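Local coordinates for attaching and effacing protein, pathogenesis factor (Escherichia coli, PDB 4E9L) that is an adhesin of the intimin/invasin family that probably helps the bacterium attach to host surfaces, this piece being a row of immunoglobulin-like domains, at residues V199-D204 with T212-V217; T244-T249 with Y256-T261; G267-M272 with A285-I290; D190-N195 with N224-L229; V289-M294 with N326-L331. All coordinates share one frame; numbering follows the deposited sequence.

Interaction 1: residues V199-D204 with T212-V217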
# COMPACT_ATOMS: atom_id res chain seq x y z
N VAL A 199 5.50 4.73 4.04
CA VAL A 199 4.94 4.39 2.74
C VAL A 199 5.76 3.23 2.11
O VAL A 199 6.98 3.23 2.21
CB VAL A 199 4.73 5.60 1.77
CG1 VAL A 199 6.04 6.29 1.43
CG2 VAL A 199 4.02 5.16 0.48
N SER A 200 5.07 2.29 1.45
CA SER A 200 5.67 1.11 0.86
C SER A 200 4.97 0.80 -0.47
O SER A 200 3.80 1.11 -0.62
CB SER A 200 5.47 -0.06 1.83
OG SER A 200 5.84 -1.32 1.30
N VAL A 201 5.68 0.19 -1.42
CA VAL A 201 5.08 -0.24 -2.70
C VAL A 201 5.19 -1.77 -2.75
O VAL A 201 6.16 -2.32 -2.23
CB VAL A 201 5.63 0.44 -3.99
CG1 VAL A 201 5.19 1.91 -4.07
CG2 VAL A 201 7.15 0.30 -4.11
N ALA A 202 4.16 -2.43 -3.28
CA ALA A 202 4.10 -3.89 -3.35
C ALA A 202 5.20 -4.49 -4.25
O ALA A 202 5.69 -5.58 -3.95
CB ALA A 202 2.73 -4.33 -3.85
N GLU A 203 5.59 -3.77 -5.31
CA GLU A 203 6.62 -4.17 -6.28
C GLU A 203 7.55 -3.00 -6.52
O GLU A 203 7.07 -1.90 -6.82
CB GLU A 203 5.97 -4.57 -7.62
CG GLU A 203 5.01 -5.74 -7.53
CD GLU A 203 3.85 -5.63 -8.50
OE1 GLU A 203 2.79 -5.07 -8.12
OE2 GLU A 203 4.00 -6.12 -9.64
N ASP A 204 8.88 -3.23 -6.46
CA ASP A 204 9.79 -2.12 -6.74
C ASP A 204 10.28 -2.04 -8.21
O ASP A 204 11.06 -1.15 -8.57
CB ASP A 204 10.89 -1.98 -5.69
CG ASP A 204 11.79 -3.18 -5.52
OD1 ASP A 204 11.86 -4.01 -6.45
OD2 ASP A 204 12.41 -3.29 -4.45
N THR A 212 0.85 -1.04 -9.42
CA THR A 212 1.19 -1.67 -8.15
C THR A 212 0.36 -1.02 -7.03
O THR A 212 -0.29 0.00 -7.25
CB THR A 212 2.73 -1.66 -7.88
OG1 THR A 212 3.02 -2.54 -6.79
CG2 THR A 212 3.26 -0.28 -7.51
N THR A 213 0.38 -1.62 -5.83
CA THR A 213 -0.31 -1.11 -4.66
C THR A 213 0.65 -0.34 -3.80
O THR A 213 1.78 -0.78 -3.55
CB THR A 213 -1.00 -2.24 -3.86
OG1 THR A 213 -1.87 -2.96 -4.74
CG2 THR A 213 -1.82 -1.68 -2.68
N VAL A 214 0.22 0.82 -3.39
CA VAL A 214 0.96 1.70 -2.47
C VAL A 214 0.26 1.56 -1.13
O VAL A 214 -0.97 1.68 -1.10
CB VAL A 214 0.94 3.17 -2.95
CG1 VAL A 214 1.75 4.07 -2.00
CG2 VAL A 214 1.47 3.29 -4.35
N THR A 215 1.01 1.33 -0.04
CA THR A 215 0.41 1.26 1.31
C THR A 215 1.02 2.39 2.17
O THR A 215 2.26 2.55 2.21
CB THR A 215 0.66 -0.13 1.97
OG1 THR A 215 0.12 -1.18 1.16
CG2 THR A 215 0.03 -0.25 3.35
N LEU A 216 0.17 3.15 2.86
CA LEU A 216 0.59 4.16 3.83
C LEU A 216 0.17 3.66 5.22
O LEU A 216 -0.98 3.27 5.41
CB LEU A 216 -0.06 5.54 3.56
CG LEU A 216 0.17 6.60 4.68
CD1 LEU A 216 1.64 7.12 4.69
CD2 LEU A 216 -0.78 7.78 4.51
N VAL A 217 1.07 3.70 6.20
CA VAL A 217 0.70 3.40 7.58
C VAL A 217 0.93 4.77 8.27
O VAL A 217 2.05 5.27 8.32
CB VAL A 217 1.44 2.20 8.23
CG1 VAL A 217 1.05 2.07 9.69
CG2 VAL A 217 1.07 0.90 7.50
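Residues V199-V201 run antiparallel to T212-V217, the strand axes 4.7 Å apart at an angle of 162°, and form the outer pair of a four-stranded sheet in the immunoglobulin-like sandwich of an invasin domain. S200 and T215 make the hydrogen-bonded pair: S200 N donates to T215 O and T215 N to S200 O, both 2.9 Å long, the second the straighter. One further backbone bond, from A202 N to T213 O, carries the pairing past the end of the strand before the chain bends away at A202. V199, V201, V214 and L216 share one face. There V214 straddles its two neighbours: its CG1, placed trans to the backbone N (chi1 -179°), reaches V199 CG2 at 3.5 Å, while its CG2 lies beside V201 CG1 at 4.0 Å. A285 and V271 of the facing sheet pack on V201, and W248 on V214, so this face belongs to the sandwich interior. S200 and T215 point to the other face, which is partly exposed. Beyond the strand the contact turns polar. T212 OG1 lies 3.5 Å from A202 CB. The bent side chain of E203 folds back past T212, and T212 OG1 serves both ways, as weak acceptor from E203 N and as donor to E203 OE1 at 2.9 Å, which it meets from above the carboxylate plane, 40° out of it.

Interaction 2: residues T244-T249 with Y256-T261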
# COMPACT_ATOMS: atom_id res chain seq x y z
N THR A 244 0.06 7.82 -12.55
CA THR A 244 -1.04 8.36 -11.73
C THR A 244 -1.18 7.55 -10.45
O THR A 244 -0.64 6.45 -10.32
CB THR A 244 -2.41 8.28 -12.50
OG1 THR A 244 -2.74 6.92 -12.78
CG2 THR A 244 -2.44 9.09 -13.78
N VAL A 245 -1.89 8.12 -9.49
CA VAL A 245 -2.28 7.45 -8.26
C VAL A 245 -3.82 7.58 -8.19
O VAL A 245 -4.39 8.61 -8.56
CB VAL A 245 -1.57 8.01 -6.99
CG1 VAL A 245 -1.98 7.22 -5.73
CG2 VAL A 245 -0.05 7.97 -7.15
N SER A 246 -4.49 6.51 -7.74
CA SER A 246 -5.94 6.44 -7.56
C SER A 246 -6.37 7.07 -6.24
O SER A 246 -5.55 7.58 -5.46
CB SER A 246 -6.37 4.96 -7.57
OG SER A 246 -5.99 4.29 -6.36
N SER A 247 -7.68 6.99 -5.93
CA SER A 247 -8.24 7.38 -4.64
C SER A 247 -7.65 6.41 -3.58
O SER A 247 -7.19 5.33 -3.94
CB SER A 247 -9.76 7.22 -4.65
OG SER A 247 -10.10 5.86 -4.90
N TRP A 248 -7.65 6.80 -2.31
CA TRP A 248 -7.14 5.96 -1.22
C TRP A 248 -8.29 5.19 -0.55
O TRP A 248 -9.42 5.69 -0.48
CB TRP A 248 -6.38 6.79 -0.19
CG TRP A 248 -5.10 7.34 -0.75
CD1 TRP A 248 -4.95 8.42 -1.57
CD2 TRP A 248 -3.78 6.79 -0.57
NE1 TRP A 248 -3.63 8.58 -1.92
CE2 TRP A 248 -2.89 7.60 -1.31
CE3 TRP A 248 -3.28 5.66 0.10
CZ2 TRP A 248 -1.51 7.32 -1.38
CZ3 TRP A 248 -1.92 5.38 0.03
CH2 TRP A 248 -1.05 6.22 -0.69
N THR A 249 -7.99 3.97 -0.11
CA THR A 249 -8.94 3.13 0.63
C THR A 249 -8.38 2.89 2.01
O THR A 249 -7.31 2.28 2.14
CB THR A 249 -9.22 1.80 -0.07
OG1 THR A 249 -9.66 2.05 -1.40
CG2 THR A 249 -10.30 0.97 0.69
N TYR A 256 -3.73 2.71 4.79
CA TYR A 256 -4.47 3.21 3.60
C TYR A 256 -3.80 2.65 2.38
O TYR A 256 -2.57 2.55 2.34
CB TYR A 256 -4.43 4.75 3.51
CG TYR A 256 -4.95 5.45 4.73
CD1 TYR A 256 -6.23 6.01 4.74
CD2 TYR A 256 -4.17 5.58 5.88
CE1 TYR A 256 -6.71 6.68 5.87
CE2 TYR A 256 -4.65 6.23 7.02
CZ TYR A 256 -5.92 6.78 7.00
OH TYR A 256 -6.42 7.40 8.11
N VAL A 257 -4.57 2.28 1.36
CA VAL A 257 -3.96 1.75 0.13
C VAL A 257 -4.43 2.50 -1.10
O VAL A 257 -5.54 3.02 -1.12
CB VAL A 257 -4.15 0.21 -0.05
CG1 VAL A 257 -3.53 -0.58 1.12
CG2 VAL A 257 -5.64 -0.15 -0.24
N ALA A 258 -3.59 2.53 -2.15
CA ALA A 258 -3.97 3.17 -3.42
C ALA A 258 -3.29 2.42 -4.53
O ALA A 258 -2.30 1.71 -4.29
CB ALA A 258 -3.54 4.65 -3.43
N THR A 259 -3.80 2.58 -5.75
CA THR A 259 -3.21 2.02 -6.96
C THR A 259 -2.36 3.06 -7.67
O THR A 259 -2.84 4.13 -8.02
CB THR A 259 -4.28 1.47 -7.91
OG1 THR A 259 -5.09 0.54 -7.19
CG2 THR A 259 -3.66 0.78 -9.15
N LEU A 260 -1.11 2.70 -7.93
CA LEU A 260 -0.18 3.56 -8.65
C LEU A 260 -0.11 2.93 -10.04
O LEU A 260 0.27 1.76 -10.15
CB LEU A 260 1.21 3.53 -7.96
CG LEU A 260 2.31 4.48 -8.50
CD1 LEU A 260 3.47 4.54 -7.52
CD2 LEU A 260 2.89 3.96 -9.80
N THR A 261 -0.49 3.68 -11.09
CA THR A 261 -0.42 3.18 -12.46
C THR A 261 0.73 3.89 -13.16
O THR A 261 0.78 5.12 -13.16
CB THR A 261 -1.75 3.39 -13.24
OG1 THR A 261 -2.87 2.95 -12.47
CG2 THR A 261 -1.75 2.67 -14.60
O HOH W 1 -7.97 2.61 -3.46
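W248 lies with its indole over A258, whose CB sits 3.5 Å from the centroid of the six-membered ring and only 10° off the ring normal, a CH-pi contact over the face. This is the tight side of the hairpin. Y256 CB approaches W248 CE3 obliquely at 3.7 Å, and V245 CG1, trans to its backbone N (chi1 -178°), meets A258 CB at 3.8 Å, so the small alanine is shared by an indole and a valine. V214 and P273 also touch W248, while L231 packs on both W248 and Y256. The opposite side, with T244, T249, V257, T259 and T261, is looser and more open to solvent, and threonines there meet across the strands without a hydrogen bond between their hydroxyls. Two ladders, T244-V245 with L260-T261 and T249 with V257, are out of step by one residue. Between them S246 N still donates to T259 O, but S246 OG replaces a backbone acceptor: it accepts a hydrogen bond from T259 N at 2.8 Å and donates one to S247 O at 2.9 Å. A water donates to S247 O, bonds T249 OG1 at 2.7 Å and reaches V257 O only weakly. The paired backbone resumes with T249 N donating to V257 O at 2.8 Å. The result is a one-residue, bulge-like shift of register in an antiparallel hairpin at the edge of an immunoglobulin-like sheet.

Interaction 3: residues G267-M272 with A285-I290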
# COMPACT_ATOMS: atom_id res chain seq x y z
N GLY A 267 12.09 4.30 -16.08
CA GLY A 267 13.01 4.99 -15.20
C GLY A 267 12.54 5.05 -13.76
O GLY A 267 11.57 4.38 -13.39
N GLU A 268 13.22 5.86 -12.95
CA GLU A 268 12.88 6.02 -11.54
C GLU A 268 11.59 6.80 -11.32
O GLU A 268 11.28 7.76 -12.02
CB GLU A 268 14.04 6.66 -10.74
CG GLU A 268 15.28 5.80 -10.60
CD GLU A 268 15.11 4.38 -10.08
OE1 GLU A 268 14.51 4.20 -8.99
OE2 GLU A 268 15.61 3.44 -10.75
N LEU A 269 10.86 6.38 -10.30
CA LEU A 269 9.61 6.97 -9.85
C LEU A 269 9.56 6.93 -8.32
O LEU A 269 9.88 5.91 -7.71
CB LEU A 269 8.45 6.13 -10.45
CG LEU A 269 7.01 6.55 -10.12
CD1 LEU A 269 6.79 8.00 -10.45
CD2 LEU A 269 6.02 5.72 -10.91
N ARG A 270 9.17 8.05 -7.70
CA ARG A 270 9.02 8.16 -6.25
C ARG A 270 7.61 8.60 -5.93
O ARG A 270 7.07 9.47 -6.63
CB ARG A 270 10.04 9.16 -5.65
CG ARG A 270 11.48 8.66 -5.70
CD ARG A 270 12.49 9.69 -5.23
NE ARG A 270 12.52 10.89 -6.07
CZ ARG A 270 13.15 11.00 -7.23
NH1 ARG A 270 13.81 9.96 -7.74
NH2 ARG A 270 13.13 12.14 -7.91
N VAL A 271 6.99 7.99 -4.90
CA VAL A 271 5.64 8.29 -4.48
C VAL A 271 5.64 8.76 -3.04
O VAL A 271 6.10 8.05 -2.15
CB VAL A 271 4.60 7.16 -4.76
CG1 VAL A 271 5.04 5.82 -4.19
CG2 VAL A 271 3.19 7.54 -4.25
N MET A 272 5.11 9.95 -2.83
CA MET A 272 4.97 10.53 -1.50
C MET A 272 3.47 10.76 -1.23
O MET A 272 2.88 11.65 -1.86
CB MET A 272 5.79 11.83 -1.37
CG MET A 272 5.61 12.57 -0.03
SD MET A 272 5.95 11.50 1.40
CE MET A 272 7.78 11.58 1.39
N ALA A 285 8.33 6.28 -1.30
CA ALA A 285 8.58 4.89 -1.71
C ALA A 285 9.18 4.97 -3.14
O ALA A 285 8.72 5.78 -3.96
CB ALA A 285 7.31 4.08 -1.73
N GLN A 286 10.22 4.19 -3.42
CA GLN A 286 10.84 4.24 -4.73
C GLN A 286 10.67 2.96 -5.54
O GLN A 286 10.77 1.84 -5.03
CB GLN A 286 12.31 4.66 -4.61
CG GLN A 286 12.93 5.18 -5.92
CD GLN A 286 14.15 6.06 -5.72
OE1 GLN A 286 14.48 6.50 -4.61
NE2 GLN A 286 14.83 6.37 -6.81
N LEU A 287 10.38 3.15 -6.83
CA LEU A 287 10.31 2.03 -7.75
C LEU A 287 10.95 2.39 -9.08
O LEU A 287 11.20 3.58 -9.37
CB LEU A 287 8.89 1.42 -7.90
CG LEU A 287 7.75 2.21 -8.57
CD1 LEU A 287 7.76 2.03 -10.11
CD2 LEU A 287 6.42 1.63 -8.13
N THR A 288 11.27 1.37 -9.85
CA THR A 288 11.80 1.51 -11.19
C THR A 288 10.71 1.06 -12.15
O THR A 288 10.19 -0.06 -12.04
CB THR A 288 13.09 0.67 -11.34
OG1 THR A 288 14.08 1.24 -10.48
CG2 THR A 288 13.63 0.68 -12.75
N VAL A 289 10.39 1.93 -13.10
CA VAL A 289 9.49 1.55 -14.19
C VAL A 289 10.39 0.92 -15.28
O VAL A 289 11.32 1.56 -15.77
CB VAL A 289 8.57 2.68 -14.73
CG1 VAL A 289 7.61 2.14 -15.81
CG2 VAL A 289 7.79 3.36 -13.61
N ILE A 290 10.15 -0.34 -15.58
CA ILE A 290 10.87 -1.10 -16.61
C ILE A 290 10.00 -1.18 -17.85
O ILE A 290 8.86 -0.72 -17.79
CB ILE A 290 11.32 -2.47 -16.05
CG1 ILE A 290 10.11 -3.40 -15.71
CG2 ILE A 290 12.26 -2.25 -14.82
CD1 ILE A 290 10.48 -4.93 -15.47
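L269 and L287 stand side by side across a hydrogen-bonded antiparallel pair, with L269 CD2 4.2 Å from L287 CD1. The same CD2 leans obliquely over the next notch to meet V289 CG2 at 4.0 Å, so one leucine branch fills the dip between two side chains of the opposite strand. G267, facing V289, adds no bump of its own; its phi of 121° would press a CB against the preceding carbonyl oxygen. At the other end V271 CG1 fits over the low methyl of A285, 3.8 Å from its CB. Backbone bonds in both directions join G267 with V289, L269 with L287 and V271 with A285. The reverse face is a polar relief. In E268 a turn about the CB-CG bond (chi2 -52°) folds the chain and brings its carboxylate across to the neighbouring strand between Q286 and T288. T288 OG1 donates to E268 OE2 at 2.7 Å on the syn side, and Q286 NE2 to E268 OE1 at 3.1 Å on the anti side, both from out of the carboxylate plane, the amide turned 61° from the carboxylate. Two donors therefore hold the carboxylate, one at each oxygen. In the conformer modelled here, R270 runs alongside Q286. The hairpin is central in its sheet: 231-236 flanks strand 267-275, 205-207 runs parallel to strand 278-290, and V199 and V201 of the facing sheet cover A285.

Interaction 4: residues D190-N195 with N224-L229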
# COMPACT_ATOMS: atom_id res chain seq x y z
N ASP A 190 -2.42 12.25 18.08
CA ASP A 190 -1.96 13.62 17.87
C ASP A 190 -1.73 13.87 16.34
O ASP A 190 -2.14 13.04 15.51
CB ASP A 190 -0.68 13.86 18.71
CG ASP A 190 -0.49 15.30 19.19
OD1 ASP A 190 -0.98 16.24 18.51
OD2 ASP A 190 0.22 15.49 20.19
N ALA A 191 -1.11 15.00 15.98
CA ALA A 191 -0.85 15.33 14.57
C ALA A 191 -0.04 14.23 13.87
O ALA A 191 0.78 13.55 14.50
CB ALA A 191 -0.11 16.66 14.46
N LEU A 192 -0.26 14.08 12.56
CA LEU A 192 0.48 13.09 11.79
C LEU A 192 1.99 13.37 11.89
O LEU A 192 2.43 14.51 11.70
CB LEU A 192 0.00 13.11 10.32
CG LEU A 192 0.55 11.98 9.43
CD1 LEU A 192 -0.41 11.67 8.28
CD2 LEU A 192 1.92 12.32 8.88
N SER A 193 2.75 12.34 12.25
CA SER A 193 4.21 12.38 12.34
C SER A 193 4.79 11.74 11.08
O SER A 193 4.66 10.52 10.92
CB SER A 193 4.70 11.62 13.57
OG SER A 193 6.10 11.39 13.56
N SER A 194 5.49 12.54 10.21
CA SER A 194 6.15 12.02 9.00
C SER A 194 7.22 11.00 9.39
O SER A 194 7.44 10.04 8.66
CB SER A 194 6.79 13.15 8.21
OG SER A 194 5.87 14.20 7.95
N ASN A 195 7.87 11.19 10.55
CA ASN A 195 8.93 10.29 11.02
C ASN A 195 8.45 8.90 11.40
O ASN A 195 9.16 7.93 11.14
CB ASN A 195 9.69 10.91 12.20
CG ASN A 195 10.30 12.25 11.87
OD1 ASN A 195 11.36 12.34 11.25
ND2 ASN A 195 9.59 13.32 12.23
N ASN A 224 0.61 6.09 17.55
CA ASN A 224 -0.83 5.76 17.44
C ASN A 224 -1.23 5.83 15.97
O ASN A 224 -0.87 6.78 15.29
CB ASN A 224 -1.70 6.73 18.24
CG ASN A 224 -1.46 6.68 19.72
OD1 ASN A 224 -1.62 5.62 20.37
ND2 ASN A 224 -1.09 7.80 20.29
N ALA A 225 -2.00 4.85 15.52
CA ALA A 225 -2.55 4.79 14.16
C ALA A 225 -3.56 5.95 13.98
O ALA A 225 -4.32 6.26 14.91
CB ALA A 225 -3.24 3.45 13.95
N ILE A 226 -3.49 6.64 12.84
CA ILE A 226 -4.38 7.77 12.57
C ILE A 226 -5.43 7.36 11.52
O ILE A 226 -5.07 7.08 10.37
CB ILE A 226 -3.61 9.04 12.14
CG1 ILE A 226 -2.58 9.46 13.22
CG2 ILE A 226 -4.61 10.18 11.86
CD1 ILE A 226 -1.65 10.52 12.75
N SER A 227 -6.71 7.39 11.93
CA SER A 227 -7.87 7.04 11.10
C SER A 227 -8.56 8.23 10.47
O SER A 227 -8.37 9.36 10.91
CB SER A 227 -8.87 6.21 11.90
OG SER A 227 -8.37 4.91 12.15
N GLY A 228 -9.35 7.96 9.43
CA GLY A 228 -10.18 8.91 8.72
C GLY A 228 -9.47 9.99 7.95
O GLY A 228 -10.08 11.02 7.66
N LEU A 229 -8.19 9.79 7.59
CA LEU A 229 -7.45 10.80 6.83
C LEU A 229 -7.92 10.94 5.39
O LEU A 229 -8.28 9.94 4.77
CB LEU A 229 -5.94 10.51 6.83
CG LEU A 229 -5.22 10.66 8.19
CD1 LEU A 229 -3.80 10.23 8.09
CD2 LEU A 229 -5.26 12.09 8.69
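I226 and L192 carry this contact between two loops, with no hydrogen bond from one segment to the other. From its CB, I226 sends CG1 trans to the carbonyl carbon (chi1 -57°), and the chain then runs on extended (chi2 169°) toward the 190-195 loop. CB itself, CG2 and CG1 stay more than 4.2 Å from that loop, and the touching is left to the terminal methyl. CD1 ends against the backbone: it lies 3.5 Å from L192 CA, 3.8 Å from D190 O and 4.2 Å from A191 C. Its nearest side-chain neighbour is L192 CB at 3.9 Å. The isoleucine thus presses on the main chain of D190 to L192 more than on the leucine's branches. Those branches face another partner, for L192 CD1 meets L229 CD1 at 3.7 Å, the two leucines passing at a slant. L192 is thereby touched at its base by I226 and at its tip by L229, and the three form a small apolar patch near the surface. Within the first loop, D190 OD1 accepts a bond from A191 N at 2.8 Å, met on the anti side of the carboxylate and out of its plane.

The second loop is held by other parts of the fold. Y256 OH, from strand 255-261, bonds both I226 O and L229 N, and N224 reaches back to T162 and A164 through its side-chain amide. F275 of strand 267-275 packs on both L192 and L229, so the patch lies at the end of the sandwich, where the chain enters from strand 183-187 and continues to strand 198-201.

Interaction 5: residues V289-M294 with N326-L331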
# COMPACT_ATOMS: atom_id res chain seq x y z
N VAL A 289 10.39 1.93 -13.10
CA VAL A 289 9.49 1.55 -14.19
C VAL A 289 10.39 0.92 -15.28
O VAL A 289 11.32 1.56 -15.77
CB VAL A 289 8.57 2.68 -14.73
CG1 VAL A 289 7.61 2.14 -15.81
CG2 VAL A 289 7.79 3.36 -13.61
N ILE A 290 10.15 -0.34 -15.58
CA ILE A 290 10.87 -1.10 -16.61
C ILE A 290 10.00 -1.18 -17.85
O ILE A 290 8.86 -0.72 -17.79
CB ILE A 290 11.32 -2.47 -16.05
CG1 ILE A 290 10.11 -3.40 -15.71
CG2 ILE A 290 12.26 -2.25 -14.82
CD1 ILE A 290 10.48 -4.93 -15.47
N ALA A 291 10.50 -1.74 -18.98
CA ALA A 291 9.68 -1.83 -20.19
C ALA A 291 8.38 -2.60 -19.97
O ALA A 291 8.33 -3.51 -19.13
CB ALA A 291 10.47 -2.44 -21.36
N GLY A 292 7.35 -2.24 -20.72
CA GLY A 292 6.06 -2.92 -20.64
C GLY A 292 6.13 -4.32 -21.22
O GLY A 292 7.21 -4.79 -21.65
N GLU A 293 4.99 -5.02 -21.21
CA GLU A 293 4.83 -6.35 -21.81
C GLU A 293 5.32 -6.24 -23.26
O GLU A 293 5.03 -5.23 -23.92
CB GLU A 293 3.32 -6.70 -21.83
CG GLU A 293 2.99 -8.14 -22.24
CD GLU A 293 1.54 -8.58 -22.08
OE1 GLU A 293 0.67 -7.71 -21.82
OE2 GLU A 293 1.28 -9.79 -22.22
N MET A 294 6.04 -7.24 -23.76
CA MET A 294 6.52 -7.16 -25.14
C MET A 294 5.39 -7.02 -26.17
O MET A 294 4.28 -7.53 -25.98
CB MET A 294 7.55 -8.24 -25.48
CG MET A 294 6.97 -9.59 -25.79
SD MET A 294 6.74 -9.83 -27.58
CE MET A 294 8.38 -9.50 -28.16
N ASN A 326 9.74 1.07 -25.99
CA ASN A 326 10.85 0.90 -25.05
C ASN A 326 11.55 -0.44 -25.31
O ASN A 326 10.86 -1.46 -25.43
CB ASN A 326 10.39 0.92 -23.59
CG ASN A 326 9.80 2.24 -23.17
OD1 ASN A 326 10.43 3.30 -23.29
ND2 ASN A 326 8.58 2.20 -22.68
N PRO A 327 12.90 -0.48 -25.31
CA PRO A 327 13.58 -1.78 -25.47
C PRO A 327 13.31 -2.70 -24.27
O PRO A 327 13.33 -2.25 -23.12
CB PRO A 327 15.07 -1.40 -25.59
CG PRO A 327 15.19 -0.04 -25.01
CD PRO A 327 13.84 0.64 -25.13
N VAL A 328 12.98 -3.97 -24.55
CA VAL A 328 12.70 -4.94 -23.49
C VAL A 328 14.02 -5.64 -23.13
O VAL A 328 14.50 -6.51 -23.86
CB VAL A 328 11.52 -5.90 -23.79
CG1 VAL A 328 11.34 -6.91 -22.65
CG2 VAL A 328 10.24 -5.12 -24.05
N THR A 329 14.61 -5.22 -22.01
CA THR A 329 15.92 -5.70 -21.55
C THR A 329 15.81 -6.73 -20.41
O THR A 329 14.83 -6.73 -19.67
CB THR A 329 16.81 -4.47 -21.23
OG1 THR A 329 18.18 -4.85 -21.14
CG2 THR A 329 16.39 -3.72 -19.96
N GLY A 330 16.84 -7.58 -20.28
CA GLY A 330 16.96 -8.60 -19.23
C GLY A 330 15.94 -9.71 -19.29
O GLY A 330 15.68 -10.37 -18.28
N LEU A 331 15.39 -9.97 -20.48
CA LEU A 331 14.36 -10.98 -20.66
C LEU A 331 14.73 -11.95 -21.77
O LEU A 331 14.53 -11.66 -22.97
CB LEU A 331 12.99 -10.31 -20.88
CG LEU A 331 11.80 -11.19 -21.18
CD1 LEU A 331 11.46 -12.12 -20.02
CD2 LEU A 331 10.59 -10.34 -21.58
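The joint between two successive immunoglobulin-like domains is built here from the linker that leaves strand 278-290 and a loop between strands 313-319 and 337-339. A291 is its centre. Its CB points at the loop and rests 3.4 Å from P327 O, 3.8 Å from V328 CG2 and 4.0 Å from N326 CB, so a single methyl is cupped by three consecutive residues. V328 supplies the answering knob: its CG2, trans to the carbonyl carbon, touches A291, lies 3.9 Å from G292 O and more loosely approaches M294 CB at 4.4 Å. The valine thus follows the linker over its bend. No hydrogen bond joins the two segments directly; D322 serves as intermediary, one carboxylate oxygen accepting from G292 N and the other from N326 N. The side-chain amide of N326 turns back to the preceding domain, its ND2 donating to G264 O. Y362 OH bonds V328 O and L331 N and so holds the loop from within its own domain. Together the apolar contact and the shared aspartate form the junction between two consecutive invasin-type domains of the tandem row.

In the fold
From the N terminus, interaction 4 comes first: residues 190-195, entering from the preceding domain, meet 224-229 and close a loop inside which interaction 1 is nested. Interaction 1 pairs strand 198-201 with strand 211-217, bridging over the short strand 205-207, which belongs to the other sheet. Interactions 2 and 3 follow in series, each closing its own hairpin. Interactions 1 and 2 share one sheet, where strands 211-217 and 255-261 are neighbours; interaction 3 belongs to the facing sheet, and L260 packs against its L269 and V271. Y256 ties interaction 2 to the loop of interaction 4. Interaction 5 begins at V289 and I290, where interaction 3 ends, and leads into the next domain.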